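PDB 1U5Y: tumor necrosis factor ligand superfamily member 13 from Mus musculus, which is a secreted homotrimeric cytokine of the tumor necrosis factor family that binds the receptors TACI and BCMA and plays a role in regulating tumor cell growth. Local coordinates for residues Leu8-Val13 with Leu38-Asp43; Val71-Gly76 with Ile114-Ile119. All blocks are in the same frame, centred on the assembly; numbering follows the deposited sequence.

Interaction 1 of 2, residues Leu8-Val13 with Leu38-Asp43; sequences LHLVPV and LEAQGD
L8 lays its CD2 methyl against the base of L38, 3.8 Å from L38 CB, while L38 CD1 in turn comes to 4.1 Å from L8 CB. Each leucine therefore offers a methyl to the other's beta carbon, and the two chains pass at a slant. CG of L8 is anti to its own backbone N (chi1 -165°), and chi2 of 66° turns CD1 aside and leaves CD2 extended toward the other strand. Two residues on, L10 CD2 meets the lone methyl of A40, CB, at 3.6 Å.

The strands 8-12 and 38-41 run the same way, 15° apart, but their axes stay 8.6 Å from each other. That is too far for backbone pairing, and no hydrogen bond joins them; side chains span the gap. This is facing-strand packing inside the jelly-roll beta sandwich of the TNF homology domain. F137 of strand 134-139 touches both L10 and L38, adding an aromatic neighbour to the cluster. On the other face of strand 8-12, H9 meets F107 of a second subunit. The closest approaches are all between methyl and methylene carbons, so the contact probably rests on dispersion and on burial of the three leucines.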
ATOM      1  N   LEU A   8       0.276   5.785 -15.109  1.00  8.92           N
ATOM      2  CA  LEU A   8      -0.797   5.002 -15.651  1.00 12.24           C
ATOM      3  C   LEU A   8      -1.577   4.379 -14.494  1.00 13.20           C
ATOM      4  O   LEU A   8      -0.996   3.780 -13.590  1.00 10.44           O
ATOM      5  CB  LEU A   8      -0.212   3.914 -16.552  1.00 15.62           C
ATOM      6  CG  LEU A   8      -1.175   3.196 -17.488  1.00 15.21           C
ATOM      7  CD1 LEU A   8      -1.735   4.133 -18.538  1.00 14.51           C
ATOM      8  CD2 LEU A   8      -0.422   2.048 -18.126  1.00 19.17           C
ATOM      9  N   HIS A   9      -2.891   4.556 -14.509  1.00  9.28           N
ATOM     10  CA  HIS A   9      -3.753   3.882 -13.566  1.00  6.65           C
ATOM     11  C   HIS A   9      -4.756   3.121 -14.379  1.00  2.00           C
ATOM     12  O   HIS A   9      -5.412   3.688 -15.244  1.00  4.90           O
ATOM     13  CB  HIS A   9      -4.438   4.881 -12.638  1.00  8.83           C
ATOM     14  CG  HIS A   9      -5.307   4.253 -11.589  1.00 12.53           C
ATOM     15  ND1 HIS A   9      -4.867   4.010 -10.303  1.00 15.10           N
ATOM     16  CD2 HIS A   9      -6.601   3.853 -11.622  1.00 17.96           C
ATOM     17  CE1 HIS A   9      -5.850   3.477  -9.597  1.00 15.06           C
ATOM     18  NE2 HIS A   9      -6.920   3.391 -10.368  1.00 16.57           N
ATOM     19  N   LEU A  10      -4.884   1.834 -14.068  1.00  3.54           N
ATOM     20  CA  LEU A  10      -5.693   0.905 -14.850  1.00  4.35           C
ATOM     21  C   LEU A  10      -6.766   0.269 -13.960  1.00  6.15           C
ATOM     22  O   LEU A  10      -6.561   0.049 -12.757  1.00  8.40           O
ATOM     23  CB  LEU A  10      -4.828  -0.191 -15.484  1.00 10.44           C
ATOM     24  CG  LEU A  10      -3.583   0.202 -16.295  1.00 14.91           C
ATOM     25  CD1 LEU A  10      -2.546  -0.922 -16.272  1.00 16.95           C
ATOM     26  CD2 LEU A  10      -3.922   0.540 -17.721  1.00 15.36           C
ATOM     27  N   VAL A  11      -7.918   0.007 -14.559  1.00  5.57           N
ATOM     28  CA  VAL A  11      -9.021  -0.662 -13.887  1.00  8.73           C
ATOM     29  C   VAL A  11      -9.551  -1.779 -14.787  1.00  9.78           C
ATOM     30  O   VAL A  11      -9.297  -1.765 -15.984  1.00 10.88           O
ATOM     31  CB  VAL A  11     -10.153   0.318 -13.583  1.00 11.30           C
ATOM     32  CG1 VAL A  11      -9.698   1.359 -12.597  1.00 12.39           C
ATOM     33  CG2 VAL A  11     -10.708   0.957 -14.859  1.00  8.99           C
ATOM     34  N   PRO A  12     -10.291  -2.735 -14.233  1.00  9.88           N
ATOM     35  CA  PRO A  12     -10.742  -3.897 -15.010  1.00 13.00           C
ATOM     36  C   PRO A  12     -11.792  -3.579 -16.070  1.00 12.28           C
ATOM     37  O   PRO A  12     -12.630  -2.702 -15.851  1.00 14.48           O
ATOM     38  CB  PRO A  12     -11.368  -4.802 -13.942  1.00 12.91           C
ATOM     39  CG  PRO A  12     -10.836  -4.297 -12.663  1.00 12.69           C
ATOM     40  CD  PRO A  12     -10.732  -2.831 -12.835  1.00 12.39           C
ATOM     41  N   VAL A  13     -11.738  -4.278 -17.202  1.00 12.44           N
ATOM     42  CA  VAL A  13     -12.881  -4.363 -18.096  1.00 12.48           C
ATOM     43  C   VAL A  13     -13.537  -5.745 -17.909  1.00 13.29           C
ATOM     44  O   VAL A  13     -14.752  -5.818 -17.762  1.00 16.32           O
ATOM     45  CB  VAL A  13     -12.546  -4.015 -19.604  1.00 16.33           C
ATOM     46  CG1 VAL A  13     -11.279  -4.707 -20.104  1.00 17.71           C
ATOM     47  CG2 VAL A  13     -13.731  -4.353 -20.531  1.00 12.45           C
ATOM     48  N   LEU A  38       4.401   3.730 -20.885  1.00 16.42           N
ATOM     49  CA  LEU A  38       3.644   2.530 -20.502  1.00 16.04           C
ATOM     50  C   LEU A  38       2.411   2.365 -21.363  1.00 13.70           C
ATOM     51  O   LEU A  38       1.793   3.363 -21.760  1.00 17.28           O
ATOM     52  CB  LEU A  38       3.224   2.654 -19.052  1.00 18.90           C
ATOM     53  CG  LEU A  38       4.373   2.795 -18.053  1.00 23.71           C
ATOM     54  CD1 LEU A  38       3.893   3.568 -16.850  1.00 25.96           C
ATOM     55  CD2 LEU A  38       4.922   1.429 -17.644  1.00 25.08           C
ATOM     56  N   GLU A  39       2.022   1.123 -21.639  1.00 12.88           N
ATOM     57  CA  GLU A  39       0.853   0.882 -22.495  1.00 13.75           C
ATOM     58  C   GLU A  39       0.106  -0.397 -22.126  1.00 14.92           C
ATOM     59  O   GLU A  39       0.675  -1.479 -22.135  1.00 12.26           O
ATOM     60  CB  GLU A  39       1.297   0.822 -23.958  1.00 18.20           C
ATOM     61  CG  GLU A  39       0.164   0.813 -24.967  1.00 19.30           C
ATOM     62  CD  GLU A  39       0.682   0.683 -26.374  1.00 24.54           C
ATOM     63  OE1 GLU A  39       0.270   1.474 -27.249  1.00 27.87           O
ATOM     64  OE2 GLU A  39       1.510  -0.221 -26.601  1.00 31.26           O
ATOM     65  N   ALA A  40      -1.181  -0.272 -21.816  1.00 18.01           N
ATOM     66  CA  ALA A  40      -2.006  -1.440 -21.548  1.00 14.90           C
ATOM     67  C   ALA A  40      -2.298  -2.109 -22.863  1.00 14.61           C
ATOM     68  O   ALA A  40      -2.642  -1.447 -23.843  1.00 14.77           O
ATOM     69  CB  ALA A  40      -3.294  -1.042 -20.872  1.00 19.42           C
ATOM     70  N   GLN A  41      -2.130  -3.423 -22.882  1.00 16.25           N
ATOM     71  CA  GLN A  41      -2.373  -4.236 -24.059  1.00 20.35           C
ATOM     72  C   GLN A  41      -3.159  -5.483 -23.603  1.00 23.03           C
ATOM     73  O   GLN A  41      -2.619  -6.595 -23.541  1.00 21.66           O
ATOM     74  CB  GLN A  41      -1.028  -4.591 -24.717  1.00 22.37           C
ATOM     75  CG  GLN A  41      -0.881  -4.152 -26.179  1.00 26.00           C
ATOM     76  CD  GLN A  41       0.047  -5.072 -26.975  1.00 24.76           C
ATOM     77  OE1 GLN A  41       1.173  -5.360 -26.548  1.00 22.28           O
ATOM     78  NE2 GLN A  41      -0.431  -5.540 -28.117  1.00 22.21           N
ATOM     79  N   GLY A  42      -4.427  -5.271 -23.241  1.00 23.76           N
ATOM     80  CA  GLY A  42      -5.293  -6.349 -22.768  1.00 23.50           C
ATOM     81  C   GLY A  42      -4.993  -6.755 -21.331  1.00 21.67           C
ATOM     82  O   GLY A  42      -5.045  -5.926 -20.424  1.00 21.07           O
ATOM     83  N   ASP A  43      -4.648  -8.023 -21.117  1.00 22.41           N
ATOM     84  CA  ASP A  43      -4.324  -8.510 -19.757  1.00 20.91           C
ATOM     85  C   ASP A  43      -2.871  -8.289 -19.300  1.00 17.28           C
ATOM     86  O   ASP A  43      -2.513  -8.655 -18.178  1.00 17.79           O
ATOM     87  CB  ASP A  43      -4.727  -9.985 -19.567  1.00 24.85           C
ATOM     88  CG  ASP A  43      -4.204 -10.899 -20.662  1.00 24.30           C
ATOM     89  OD1 ASP A  43      -4.786 -11.986 -20.829  1.00 28.22           O
ATOM     90  OD2 ASP A  43      -3.231 -10.633 -21.398  1.00 24.12           O
TER

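Interaction 2 of 2, residues Val71-Gly76 with Ile114-Ile119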
ATOM      1  N   VAL A  71      -0.152 -12.034  -8.063  1.00  9.89           N
ATOM      2  CA  VAL A  71       1.294 -12.040  -8.314  1.00 10.76           C
ATOM      3  C   VAL A  71       1.620 -11.056  -9.444  1.00  7.30           C
ATOM      4  O   VAL A  71       1.078 -11.149 -10.541  1.00 10.21           O
ATOM      5  CB  VAL A  71       1.786 -13.438  -8.761  1.00 19.58           C
ATOM      6  CG1 VAL A  71       3.331 -13.467  -8.902  1.00 20.57           C
ATOM      7  CG2 VAL A  71       1.314 -14.504  -7.789  1.00 18.51           C
ATOM      8  N   VAL A  72       2.481 -10.094  -9.166  1.00  5.38           N
ATOM      9  CA  VAL A  72       2.935  -9.158 -10.181  1.00  6.38           C
ATOM     10  C   VAL A  72       4.331  -9.566 -10.599  1.00  7.04           C
ATOM     11  O   VAL A  72       5.219  -9.696  -9.761  1.00  8.36           O
ATOM     12  CB  VAL A  72       2.912  -7.722  -9.635  1.00 10.27           C
ATOM     13  CG1 VAL A  72       3.345  -6.725 -10.700  1.00 13.52           C
ATOM     14  CG2 VAL A  72       1.498  -7.384  -9.132  1.00 12.66           C
ATOM     15  N   SER A  73       4.512  -9.808 -11.891  1.00  9.71           N
ATOM     16  CA  SER A  73       5.789 -10.250 -12.436  1.00 11.23           C
ATOM     17  C   SER A  73       6.104  -9.491 -13.711  1.00 12.83           C
ATOM     18  O   SER A  73       5.215  -8.934 -14.354  1.00 11.58           O
ATOM     19  CB  SER A  73       5.805 -11.775 -12.723  1.00 13.28           C
ATOM     20  OG  SER A  73       4.564 -12.385 -12.449  1.00 15.63           O
ATOM     21  N   ARG A  74       7.389  -9.479 -14.050  1.00 14.22           N
ATOM     22  CA  ARG A  74       7.899  -8.870 -15.258  1.00 14.63           C
ATOM     23  C   ARG A  74       8.506  -9.943 -16.164  1.00 12.26           C
ATOM     24  O   ARG A  74       9.443 -10.624 -15.769  1.00 11.83           O
ATOM     25  CB  ARG A  74       8.978  -7.870 -14.874  1.00 15.16           C
ATOM     26  CG  ARG A  74       9.902  -7.506 -16.002  1.00 22.80           C
ATOM     27  CD  ARG A  74      10.753  -6.314 -15.712  1.00 29.78           C
ATOM     28  NE  ARG A  74      11.599  -6.512 -14.550  1.00 31.82           N
ATOM     29  CZ  ARG A  74      12.752  -7.148 -14.556  1.00 28.56           C
ATOM     30  NH1 ARG A  74      13.253  -7.679 -15.674  1.00 30.14           N
ATOM     31  NH2 ARG A  74      13.410  -7.259 -13.416  1.00 31.53           N
ATOM     32  N   GLU A  75       7.962 -10.105 -17.358  1.00 13.09           N
ATOM     33  CA  GLU A  75       8.595 -10.929 -18.389  1.00 15.33           C
ATOM     34  C   GLU A  75       9.536 -10.073 -19.223  1.00 14.31           C
ATOM     35  O   GLU A  75       9.133  -9.030 -19.735  1.00 14.36           O
ATOM     36  CB  GLU A  75       7.543 -11.574 -19.293  1.00 16.65           C
ATOM     37  CG  GLU A  75       6.709 -12.618 -18.569  1.00 24.65           C
ATOM     38  CD  GLU A  75       5.628 -13.240 -19.432  1.00 28.75           C
ATOM     39  OE1 GLU A  75       5.665 -13.061 -20.673  1.00 30.76           O
ATOM     40  OE2 GLU A  75       4.743 -13.915 -18.853  1.00 32.85           O
ATOM     41  N   GLY A  76      10.781 -10.515 -19.340  1.00 11.24           N
ATOM     42  CA  GLY A  76      11.771  -9.855 -20.153  1.00 11.30           C
ATOM     43  C   GLY A  76      13.066 -10.638 -20.141  1.00 15.44           C
ATOM     44  O   GLY A  76      13.323 -11.384 -19.206  1.00 16.89           O
ATOM     45  N   ILE A 114       7.228  -7.094 -20.307  1.00 12.07           N
ATOM     46  CA  ILE A 114       5.797  -7.241 -20.162  1.00  8.61           C
ATOM     47  C   ILE A 114       5.548  -7.422 -18.684  1.00  8.05           C
ATOM     48  O   ILE A 114       6.227  -8.219 -18.046  1.00  8.54           O
ATOM     49  CB  ILE A 114       5.340  -8.451 -20.969  1.00  4.19           C
ATOM     50  CG1 ILE A 114       5.514  -8.154 -22.458  1.00  5.41           C
ATOM     51  CG2 ILE A 114       3.907  -8.823 -20.643  1.00  3.04           C
ATOM     52  CD1 ILE A 114       5.389  -9.384 -23.367  1.00  7.87           C
ATOM     53  N   ILE A 115       4.578  -6.684 -18.150  1.00  8.34           N
ATOM     54  CA  ILE A 115       4.138  -6.835 -16.783  1.00  7.82           C
ATOM     55  C   ILE A 115       2.808  -7.597 -16.729  1.00 13.14           C
ATOM     56  O   ILE A 115       1.883  -7.271 -17.452  1.00 12.59           O
ATOM     57  CB  ILE A 115       3.985  -5.470 -16.115  1.00  7.33           C
ATOM     58  CG1 ILE A 115       5.242  -4.605 -16.328  1.00 12.11           C
ATOM     59  CG2 ILE A 115       3.719  -5.643 -14.632  1.00  6.43           C
ATOM     60  CD1 ILE A 115       6.531  -5.188 -15.726  1.00  8.50           C
ATOM     61  N   THR A 116       2.729  -8.605 -15.854  1.00 13.67           N
ATOM     62  CA  THR A 116       1.524  -9.421 -15.676  1.00 14.77           C
ATOM     63  C   THR A 116       0.971  -9.259 -14.247  1.00 14.61           C
ATOM     64  O   THR A 116       1.731  -9.045 -13.314  1.00 10.79           O
ATOM     65  CB  THR A 116       1.851 -10.903 -15.908  1.00 14.92           C
ATOM     66  OG1 THR A 116       3.021 -11.269 -15.158  1.00 18.79           O
ATOM     67  CG2 THR A 116       2.242 -11.188 -17.372  1.00 17.76           C
ATOM     68  N   VAL A 117      -0.351  -9.356 -14.096  1.00 15.33           N
ATOM     69  CA  VAL A 117      -0.983  -9.549 -12.796  1.00 12.76           C
ATOM     70  C   VAL A 117      -1.828 -10.833 -12.872  1.00 13.62           C
ATOM     71  O   VAL A 117      -2.884 -10.871 -13.504  1.00 13.13           O
ATOM     72  CB  VAL A 117      -1.795  -8.309 -12.369  1.00 16.80           C
ATOM     73  CG1 VAL A 117      -2.403  -8.483 -11.009  1.00 13.74           C
ATOM     74  CG2 VAL A 117      -0.885  -7.065 -12.353  1.00 22.80           C
ATOM     75  N   LYS A 118      -1.332 -11.889 -12.239  1.00 12.70           N
ATOM     76  CA  LYS A 118      -1.999 -13.182 -12.213  1.00  8.68           C
ATOM     77  C   LYS A 118      -2.501 -13.558 -10.808  1.00 11.29           C
ATOM     78  O   LYS A 118      -1.799 -13.353  -9.812  1.00 12.90           O
ATOM     79  CB  LYS A 118      -1.013 -14.238 -12.698  1.00 11.88           C
ATOM     80  CG  LYS A 118      -0.464 -13.951 -14.094  1.00 14.35           C
ATOM     81  CD  LYS A 118      -0.049 -15.211 -14.826  1.00 16.72           C
ATOM     82  CE  LYS A 118       1.219 -14.988 -15.661  1.00 19.92           C
ATOM     83  NZ  LYS A 118       1.443 -16.089 -16.660  1.00 19.02           N
ATOM     84  N   ILE A 119      -3.715 -14.100 -10.722  1.00  8.39           N
ATOM     85  CA  ILE A 119      -4.219 -14.685  -9.480  1.00  6.42           C
ATOM     86  C   ILE A 119      -4.186 -16.189  -9.672  1.00  4.80           C
ATOM     87  O   ILE A 119      -4.890 -16.695 -10.533  1.00  6.96           O
ATOM     88  CB  ILE A 119      -5.651 -14.192  -9.196  1.00  9.37           C
ATOM     89  CG1 ILE A 119      -5.630 -12.729  -8.773  1.00 10.26           C
ATOM     90  CG2 ILE A 119      -6.302 -15.033  -8.084  1.00 10.47           C
ATOM     91  CD1 ILE A 119      -5.447 -11.770  -9.908  1.00 15.98           C
TER
HETATM   92  O   HOH W   1       4.611 -13.652 -15.854  1.00 49.09           O
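T116 has chi1 near 49°, which sets OG1 between its backbone N and carbonyl carbon, and S73 has chi1 of 3°, almost eclipsed; together these bring the hydroxyls 3.3 Å apart, S73 OG to T116 OG1, a weak hydrogen bond. They sit on neighbouring antiparallel strands of the TNF jelly roll, 71-76 and 114-119, where S73 and T116 form the central hydrogen-bonded pair, flanked by V71 with K118 and E75 with I114. Each of these pairs has two backbone bonds. S73 O receives T116 N at 2.9 Å in a nearly straight bond, and E75 N reaches I114 O at 2.7 Å, almost in line with the carbonyl. Between them, at the non-hydrogen-bonded pairs, the alpha carbons of V72, R74, I115 and V117 add CA-H...O contacts.

The face bearing V72, R74, I115 and V117 is mainly apolar. V72 CG2 and V117 CG2 lie side by side, 4.0 Å apart, and V72 CG1 touches I115 CG2. CD1 of I115 reaches the aliphatic root of R74, 3.7 Å from R74 CB, the two side chains passing at a slant, while the guanidinium leads away to a salt bridge with E81. L55 of strand 51-61 packs on V72 and I115, on the inner side of the sandwich.

S73, T116, E75 and K118 give the other face its polar groups. E75, extended beyond CG, crosses T116 at about a right angle. Its OE2 stops 4.5 Å from K118 NZ, beyond a salt bridge, so any attraction there is probably long-range. A water bridges the carboxylate and the threonine hydroxyl, donating to E75 OE2 at 3.0 Å and lying 2.9 Å from T116 OG1.

From the N terminus, strand 7-16 comes first, and interaction 1 closes a loop of 24 residues when strand 38-41 packs across from it. The chain then passes through strands 44-47 and 51-61 before interaction 2 opens at 71-76; its loop of 37 residues closes at 114-119. The two are in series, neither nested nor crossed. Their centres lie 13 Å apart, with nearest atoms about 5 Å apart and no touch. Strand 44-47 links them, pairing with 38-41 on one edge and with 114-119 on the other. Interaction 1 thus works between facing strands of the jelly roll, and interaction 2 between neighbours within a sheet.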